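Local atomic coordinates of Bd3459 (Bdellovibrio bacteriovorus, PDB entry 5CEC), a protein that probably acts as a serine-type D-Ala-D-Ala carboxypeptidase or endopeptidase of the S13 family during predation and is bound by the ankyrin-repeat immunity protein Bd3460. Residues M38-N50 and G376-Y388. The protein carries 1 engineered substitution. Sequence-based numbering, arbitrary orientation.
Sequences MVYLNSMCHMAAN and GEIYFAVLMHTDY. Engineered in segment 38-50: Met-38 (natural residue Lys).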
ATOM      1  N   MET A  38       0.684  18.697  14.071  1.00 20.55           N
ATOM      2  CA  MET A  38      -0.286  19.668  13.513  1.00 19.44           C
ATOM      3  C   MET A  38      -0.393  19.378  12.057  1.00 19.95           C
ATOM      4  O   MET A  38       0.614  19.074  11.424  1.00 21.19           O
ATOM      5  CB  MET A  38       0.192  21.118  13.674  1.00 22.40           C
ATOM      6  CG  MET A  38      -0.785  22.128  13.072  1.00 21.86           C
ATOM      7  SD  MET A  38      -0.381  23.837  13.339  1.00 22.98           S
ATOM      8  CE  MET A  38      -1.130  24.156  14.950  1.00 23.83           C
ATOM      9  N   VAL A  39      -1.593  19.484  11.539  1.00 17.63           N
ATOM     10  CA  VAL A  39      -1.808  19.191  10.140  1.00 16.53           C
ATOM     11  C   VAL A  39      -2.046  20.480   9.374  1.00 17.01           C
ATOM     12  O   VAL A  39      -2.878  21.285   9.781  1.00 18.67           O
ATOM     13  CB  VAL A  39      -2.994  18.233   9.980  1.00 17.71           C
ATOM     14  CG1 VAL A  39      -3.360  18.012   8.526  1.00 19.30           C
ATOM     15  CG2 VAL A  39      -2.661  16.932  10.714  1.00 19.15           C
ATOM     16  N   TYR A  40      -1.293  20.666   8.286  1.00 17.04           N
ATOM     17  CA  TYR A  40      -1.600  21.715   7.307  1.00 17.65           C
ATOM     18  C   TYR A  40      -1.032  21.328   5.976  1.00 16.46           C
ATOM     19  O   TYR A  40      -0.200  20.439   5.888  1.00 17.17           O
ATOM     20  CB  TYR A  40      -1.111  23.107   7.707  1.00 18.27           C
ATOM     21  CG  TYR A  40       0.282  23.154   8.207  1.00 18.70           C
ATOM     22  CD1 TYR A  40       1.402  23.141   7.326  1.00 20.28           C
ATOM     23  CD2 TYR A  40       0.515  23.222   9.561  1.00 21.99           C
ATOM     24  CE1 TYR A  40       2.707  23.190   7.854  1.00 21.92           C
ATOM     25  CE2 TYR A  40       1.786  23.261  10.056  1.00 22.80           C
ATOM     26  CZ  TYR A  40       2.872  23.236   9.222  1.00 23.48           C
ATOM     27  OH  TYR A  40       4.125  23.254   9.782  1.00 28.24           O
ATOM     28  N   LEU A  41      -1.514  21.993   4.935  1.00 17.75           N
ATOM     29  CA  LEU A  41      -1.068  21.752   3.581  1.00 16.94           C
ATOM     30  C   LEU A  41       0.343  22.281   3.359  1.00 16.48           C
ATOM     31  O   LEU A  41       0.653  23.401   3.715  1.00 18.76           O
ATOM     32  CB  LEU A  41      -2.027  22.412   2.608  1.00 19.57           C
ATOM     33  CG  LEU A  41      -1.753  22.170   1.127  1.00 19.64           C
ATOM     34  CD1 LEU A  41      -1.881  20.703   0.708  1.00 19.65           C
ATOM     35  CD2 LEU A  41      -2.691  23.047   0.315  1.00 23.02           C
ATOM     36  N   ASN A  42       1.199  21.455   2.757  1.00 16.05           N
ATOM     37  CA  ASN A  42       2.467  21.940   2.198  1.00 17.19           C
ATOM     38  C   ASN A  42       2.202  22.468   0.794  1.00 17.16           C
ATOM     39  O   ASN A  42       2.446  23.631   0.517  1.00 19.85           O
ATOM     40  CB  ASN A  42       3.520  20.834   2.172  1.00 16.85           C
ATOM     41  CG  ASN A  42       4.141  20.578   3.520  1.00 17.30           C
ATOM     42  OD1 ASN A  42       4.202  21.482   4.353  1.00 19.09           O
ATOM     43  ND2 ASN A  42       4.596  19.326   3.755  1.00 16.63           N
ATOM     44  N   SER A  43       1.690  21.615  -0.089  1.00 16.70           N
ATOM     45  CA  SER A  43       1.304  22.046  -1.432  1.00 17.33           C
ATOM     46  C   SER A  43       0.342  21.091  -2.093  1.00 16.76           C
ATOM     47  O   SER A  43       0.433  19.895  -1.889  1.00 16.38           O
ATOM     48  CB  SER A  43       2.546  22.205  -2.328  1.00 18.23           C
ATOM     49  OG  SER A  43       2.243  22.765  -3.583  1.00 21.38           O
ATOM     50  N   MET A  44      -0.540  21.645  -2.935  1.00 16.33           N
ATOM     51  CA  MET A  44      -1.371  20.867  -3.849  1.00 16.72           C
ATOM     52  C   MET A  44      -1.280  21.464  -5.220  1.00 18.10           C
ATOM     53  O   MET A  44      -1.316  22.687  -5.404  1.00 19.95           O
ATOM     54  CB  MET A  44      -2.842  20.834  -3.396  1.00 17.34           C
ATOM     55  CG  MET A  44      -3.753  20.058  -4.322  1.00 17.76           C
ATOM     56  SD  MET A  44      -5.403  19.851  -3.638  1.00 20.56           S
ATOM     57  CE  MET A  44      -6.158  18.832  -4.898  1.00 21.00           C
ATOM     58  N   CYS A  45      -1.228  20.583  -6.193  1.00 17.82           N
ATOM     59  CA  CYS A  45      -1.168  21.017  -7.583  1.00 20.28           C
ATOM     60  C   CYS A  45      -1.966  20.020  -8.454  1.00 17.98           C
ATOM     61  O   CYS A  45      -2.259  18.898  -8.042  1.00 17.39           O
ATOM     62  CB  CYS A  45       0.324  21.247  -8.064  1.00 26.32           C
ATOM     63  SG  CYS A  45       1.345  19.770  -7.826  1.00 30.99           S
ATOM     64  N   HIS A  46      -2.312  20.445  -9.658  1.00 18.21           N
ATOM     65  CA  HIS A  46      -3.042  19.613 -10.589  1.00 18.78           C
ATOM     66  C   HIS A  46      -2.819  20.062 -12.035  1.00 18.35           C
ATOM     67  O   HIS A  46      -2.407  21.189 -12.275  1.00 20.93           O
ATOM     68  CB  HIS A  46      -4.534  19.608 -10.259  1.00 19.62           C
ATOM     69  CG  HIS A  46      -5.237  20.893 -10.523  1.00 23.70           C
ATOM     70  ND1 HIS A  46      -5.283  21.921  -9.620  1.00 26.83           N
ATOM     71  CD2 HIS A  46      -5.912  21.318 -11.619  1.00 25.75           C
ATOM     72  CE1 HIS A  46      -5.996  22.911 -10.121  1.00 28.07           C
ATOM     73  NE2 HIS A  46      -6.376  22.579 -11.342  1.00 28.41           N
ATOM     74  N   MET A  47      -3.131  19.199 -13.005  1.00 19.10           N
ATOM     75  CA  MET A  47      -3.040  19.589 -14.410  1.00 19.44           C
ATOM     76  C   MET A  47      -3.933  18.647 -15.198  1.00 20.25           C
ATOM     77  O   MET A  47      -3.831  17.431 -15.022  1.00 19.83           O
ATOM     78  CB  MET A  47      -1.603  19.478 -14.936  1.00 20.14           C
ATOM     79  CG  MET A  47      -1.438  20.020 -16.346  1.00 21.70           C
ATOM     80  SD  MET A  47       0.223  19.801 -16.963  1.00 25.83           S
ATOM     81  CE  MET A  47       0.027  18.060 -17.394  1.00 27.93           C
ATOM     82  N   ALA A  48      -4.759  19.184 -16.108  1.00 21.15           N
ATOM     83  CA  ALA A  48      -5.541  18.306 -16.996  1.00 22.55           C
ATOM     84  C   ALA A  48      -4.565  17.528 -17.884  1.00 22.81           C
ATOM     85  O   ALA A  48      -3.586  18.095 -18.391  1.00 24.45           O
ATOM     86  CB  ALA A  48      -6.496  19.117 -17.850  1.00 24.86           C
ATOM     87  N   ALA A  49      -4.830  16.244 -18.100  1.00 23.05           N
ATOM     88  CA  ALA A  49      -3.927  15.382 -18.890  1.00 24.30           C
ATOM     89  C   ALA A  49      -3.750  15.840 -20.326  1.00 28.15           C
ATOM     90  O   ALA A  49      -2.671  15.682 -20.938  1.00 31.00           O
ATOM     91  CB  ALA A  49      -4.427  13.944 -18.857  1.00 26.05           C
ATOM     92  N   ASN A  50      -4.824  16.398 -20.865  1.00 27.10           N
ATOM     93  CA  ASN A  50      -4.849  16.891 -22.224  1.00 27.56           C
ATOM     94  C   ASN A  50      -4.430  18.373 -22.370  1.00 29.02           C
ATOM     95  O   ASN A  50      -4.625  18.973 -23.428  1.00 29.91           O
ATOM     96  CB  ASN A  50      -6.258  16.682 -22.804  1.00 31.19           C
ATOM     97  CG  ASN A  50      -7.320  17.526 -22.103  1.00 31.71           C
ATOM     98  OD1 ASN A  50      -7.017  18.521 -21.419  1.00 35.66           O
ATOM     99  ND2 ASN A  50      -8.572  17.117 -22.238  1.00 39.27           N
ATOM    100  N   GLY A 376     -12.767  15.069 -18.002  1.00 24.83           N
ATOM    101  CA  GLY A 376     -11.588  14.307 -18.407  1.00 24.68           C
ATOM    102  C   GLY A 376     -10.643  13.988 -17.254  1.00 22.09           C
ATOM    103  O   GLY A 376     -10.962  14.175 -16.064  1.00 24.59           O
ATOM    104  N   GLU A 377      -9.482  13.475 -17.641  1.00 23.86           N
ATOM    105  CA  GLU A 377      -8.502  12.939 -16.730  1.00 21.65           C
ATOM    106  C   GLU A 377      -7.666  14.092 -16.214  1.00 20.70           C
ATOM    107  O   GLU A 377      -7.156  14.889 -16.995  1.00 22.56           O
ATOM    108  CB  GLU A 377      -7.603  11.951 -17.459  1.00 23.46           C
ATOM    109  CG  GLU A 377      -6.477  11.368 -16.625  1.00 25.56           C
ATOM    110  CD  GLU A 377      -5.459  10.537 -17.408  1.00 28.37           C
ATOM    111  OE1 GLU A 377      -5.461  10.520 -18.651  1.00 35.23           O
ATOM    112  OE2 GLU A 377      -4.620   9.908 -16.763  1.00 29.19           O
ATOM    113  N   ILE A 378      -7.536  14.198 -14.899  1.00 20.22           N
ATOM    114  CA  ILE A 378      -6.766  15.271 -14.275  1.00 19.63           C
ATOM    115  C   ILE A 378      -5.721  14.662 -13.347  1.00 18.33           C
ATOM    116  O   ILE A 378      -6.053  13.860 -12.460  1.00 18.63           O
ATOM    117  CB  ILE A 378      -7.652  16.232 -13.488  1.00 21.10           C
ATOM    118  CG1 ILE A 378      -8.809  16.759 -14.333  1.00 23.95           C
ATOM    119  CG2 ILE A 378      -6.831  17.390 -12.916  1.00 20.15           C
ATOM    120  CD1 ILE A 378      -9.804  17.525 -13.544  1.00 26.40           C
ATOM    121  N   TYR A 379      -4.450  15.049 -13.510  1.00 17.66           N
ATOM    122  CA  TYR A 379      -3.400  14.645 -12.564  1.00 17.42           C
ATOM    123  C   TYR A 379      -3.416  15.535 -11.331  1.00 17.20           C
ATOM    124  O   TYR A 379      -3.707  16.736 -11.416  1.00 18.34           O
ATOM    125  CB  TYR A 379      -2.002  14.780 -13.205  1.00 17.56           C
ATOM    126  CG  TYR A 379      -1.845  14.036 -14.507  1.00 17.24           C
ATOM    127  CD1 TYR A 379      -2.101  12.670 -14.580  1.00 18.68           C
ATOM    128  CD2 TYR A 379      -1.446  14.683 -15.680  1.00 18.71           C
ATOM    129  CE1 TYR A 379      -1.971  11.976 -15.760  1.00 20.04           C
ATOM    130  CE2 TYR A 379      -1.306  13.991 -16.863  1.00 20.52           C
ATOM    131  CZ  TYR A 379      -1.588  12.644 -16.915  1.00 20.04           C
ATOM    132  OH  TYR A 379      -1.476  11.958 -18.104  1.00 22.49           O
ATOM    133  N   PHE A 380      -3.120  14.958 -10.172  1.00 15.92           N
ATOM    134  CA  PHE A 380      -3.045  15.743  -8.955  1.00 16.59           C
ATOM    135  C   PHE A 380      -1.963  15.221  -8.035  1.00 14.19           C
ATOM    136  O   PHE A 380      -1.562  14.061  -8.123  1.00 15.30           O
ATOM    137  CB  PHE A 380      -4.408  15.703  -8.215  1.00 17.19           C
ATOM    138  CG  PHE A 380      -4.692  14.392  -7.541  1.00 16.61           C
ATOM    139  CD1 PHE A 380      -4.237  14.159  -6.258  1.00 16.52           C
ATOM    140  CD2 PHE A 380      -5.338  13.356  -8.218  1.00 16.31           C
ATOM    141  CE1 PHE A 380      -4.445  12.931  -5.654  1.00 15.97           C
ATOM    142  CE2 PHE A 380      -5.522  12.138  -7.624  1.00 15.08           C
ATOM    143  CZ  PHE A 380      -5.084  11.933  -6.347  1.00 16.12           C
ATOM    144  N   ALA A 381      -1.536  16.090  -7.134  1.00 14.57           N
ATOM    145  CA  ALA A 381      -0.691  15.698  -6.005  1.00 14.86           C
ATOM    146  C   ALA A 381      -1.000  16.580  -4.822  1.00 15.29           C
ATOM    147  O   ALA A 381      -1.173  17.801  -4.971  1.00 16.19           O
ATOM    148  CB  ALA A 381       0.777  15.722  -6.335  1.00 17.00           C
ATOM    149  N   VAL A 382      -1.120  15.944  -3.655  1.00 14.82           N
ATOM    150  CA  VAL A 382      -1.384  16.659  -2.396  1.00 15.17           C
ATOM    151  C   VAL A 382      -0.322  16.271  -1.386  1.00 14.91           C
ATOM    152  O   VAL A 382      -0.162  15.079  -1.090  1.00 15.06           O
ATOM    153  CB  VAL A 382      -2.777  16.324  -1.797  1.00 15.70           C
ATOM    154  CG1 VAL A 382      -3.096  17.247  -0.632  1.00 15.81           C
ATOM    155  CG2 VAL A 382      -3.872  16.381  -2.846  1.00 17.58           C
ATOM    156  N   LEU A 383       0.404  17.282  -0.895  1.00 15.10           N
ATOM    157  CA  LEU A 383       1.503  17.079   0.036  1.00 14.70           C
ATOM    158  C   LEU A 383       1.106  17.770   1.331  1.00 14.98           C
ATOM    159  O   LEU A 383       1.061  18.994   1.380  1.00 16.48           O
ATOM    160  CB  LEU A 383       2.814  17.629  -0.510  1.00 15.57           C
ATOM    161  CG  LEU A 383       3.199  17.145  -1.909  1.00 15.96           C
ATOM    162  CD1 LEU A 383       4.484  17.827  -2.353  1.00 16.99           C
ATOM    163  CD2 LEU A 383       3.347  15.654  -1.985  1.00 17.34           C
ATOM    164  N   MET A 384       0.765  16.994   2.370  1.00 15.13           N
ATOM    165  CA  MET A 384       0.414  17.554   3.690  1.00 15.10           C
ATOM    166  C   MET A 384       1.582  17.421   4.618  1.00 15.55           C
ATOM    167  O   MET A 384       2.360  16.482   4.533  1.00 16.30           O
ATOM    168  CB  MET A 384      -0.759  16.840   4.334  1.00 16.22           C
ATOM    169  CG  MET A 384      -2.036  16.792   3.527  1.00 17.73           C
ATOM    170  SD  MET A 384      -2.836  18.392   3.304  1.00 21.42           S
ATOM    171  CE  MET A 384      -3.262  18.810   4.975  1.00 21.99           C
ATOM    172  N   HIS A 385       1.628  18.375   5.533  1.00 15.35           N
ATOM    173  CA  HIS A 385       2.472  18.327   6.698  1.00 16.08           C
ATOM    174  C   HIS A 385       1.733  17.692   7.887  1.00 15.91           C
ATOM    175  O   HIS A 385       0.574  17.982   8.123  1.00 17.37           O
ATOM    176  CB  HIS A 385       2.884  19.751   7.080  1.00 16.83           C
ATOM    177  CG  HIS A 385       3.530  19.794   8.396  1.00 18.10           C
ATOM    178  ND1 HIS A 385       4.842  19.433   8.569  1.00 18.68           N
ATOM    179  CD2 HIS A 385       3.004  19.967   9.634  1.00 18.20           C
ATOM    180  CE1 HIS A 385       5.106  19.412   9.873  1.00 19.22           C
ATOM    181  NE2 HIS A 385       4.007  19.728  10.525  1.00 20.20           N
ATOM    182  N   THR A 386       2.435  16.814   8.608  1.00 15.57           N
ATOM    183  CA  THR A 386       1.982  16.230   9.867  1.00 15.18           C
ATOM    184  C   THR A 386       3.091  16.299  10.884  1.00 15.57           C
ATOM    185  O   THR A 386       4.257  16.525  10.522  1.00 16.35           O
ATOM    186  CB  THR A 386       1.550  14.753   9.695  1.00 14.59           C
ATOM    187  OG1 THR A 386       2.590  13.972   9.110  1.00 14.60           O
ATOM    188  CG2 THR A 386       0.348  14.629   8.758  1.00 15.34           C
ATOM    189  N   ASP A 387       2.747  16.053  12.150  1.00 15.48           N
ATOM    190  CA  ASP A 387       3.762  15.848  13.211  1.00 16.63           C
ATOM    191  C   ASP A 387       3.372  14.578  13.977  1.00 16.42           C
ATOM    192  O   ASP A 387       2.944  14.597  15.138  1.00 17.02           O
ATOM    193  CB  ASP A 387       3.889  17.054  14.148  1.00 16.29           C
ATOM    194  CG  ASP A 387       4.253  18.356  13.419  1.00 17.83           C
ATOM    195  OD1 ASP A 387       5.441  18.581  13.113  1.00 21.05           O
ATOM    196  OD2 ASP A 387       3.335  19.187  13.179  1.00 19.52           O
ATOM    197  N   TYR A 388       3.505  13.455  13.272  1.00 16.77           N
ATOM    198  CA  TYR A 388       3.064  12.176  13.792  1.00 19.12           C
ATOM    199  C   TYR A 388       3.791  11.798  15.098  1.00 20.97           C
ATOM    200  O   TYR A 388       3.166  11.196  15.996  1.00 23.18           O
ATOM    201  CB  TYR A 388       3.195  11.171  12.653  1.00 23.16           C
ATOM    202  CG  TYR A 388       3.186   9.731  12.970  1.00 26.52           C
ATOM    203  CD1 TYR A 388       4.353   9.079  13.396  1.00 31.52           C
ATOM    204  CD2 TYR A 388       2.053   8.977  12.754  1.00 27.91           C
ATOM    205  CE1 TYR A 388       4.366   7.708  13.615  1.00 35.80           C
ATOM    206  CE2 TYR A 388       2.060   7.610  12.951  1.00 29.60           C
ATOM    207  CZ  TYR A 388       3.214   6.981  13.391  1.00 32.96           C
ATOM    208  OH  TYR A 388       3.177   5.617  13.621  1.00 43.84           O
TER
HETATM  209  O   HOH W   1       4.539  16.710   2.358  1.00 17.17           O
HETATM  210  O   HOH W   2       6.049  18.446   6.180  1.00 22.35           O
HETATM  211  O   HOH W   3      -7.530  15.772 -19.627  1.00 29.71           O
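Leu-383 O receives two donors from the partner strand, Asn-42 N at 2.8 Å and Ser-43 N at 3.1 Å, both in its carbonyl plane: a classic beta bulge. On either side of it the strands pair regularly and antiparallel, with reciprocal backbone bonds joining Cys-45 to Ala-381, Met-47 to Tyr-379 and Tyr-40 to His-385. Two waters extend the Asn-42 side chain to the partner strand, ND2 donating to both; one donates on to Met-384 O and the other is bound to His-385 ND1.

Such pairing of an N-terminal strand with one from late in the sequence is a feature of the beta-lactamase clan. Here the disulfide from Cys-45 to Cys-307 ties the N-terminal strand to helix 307-322.

Aromatic and charged groups gather at the 38-40 end. The Tyr-40 and His-385 rings form an offset stack, planes 16° apart, with His-385 CD2 3.3 Å from Tyr-40 CZ. Asp-387 OD2 accepts from the backbone N of the engineered Met-38 and from His-385 NE2, each at 2.8 Å; the second bond, with the water at ND1, restrains the imidazole. Lys-363 holds the other carboxylate oxygen.

Apolar contacts divide between two faces. Met-384, bent at chi2 and chi3 (-68° and -64°), brings CE to 3.6 Å from Val-39 CG1 and SD against Leu-41 CD1, on the face that packs against helix 394-411. On the other face, where helix 307-322 packs, Ala-49 CB rests 3.7 Å from Tyr-379 CZ, while the Tyr-379 hydroxyl bonds to Asp-318.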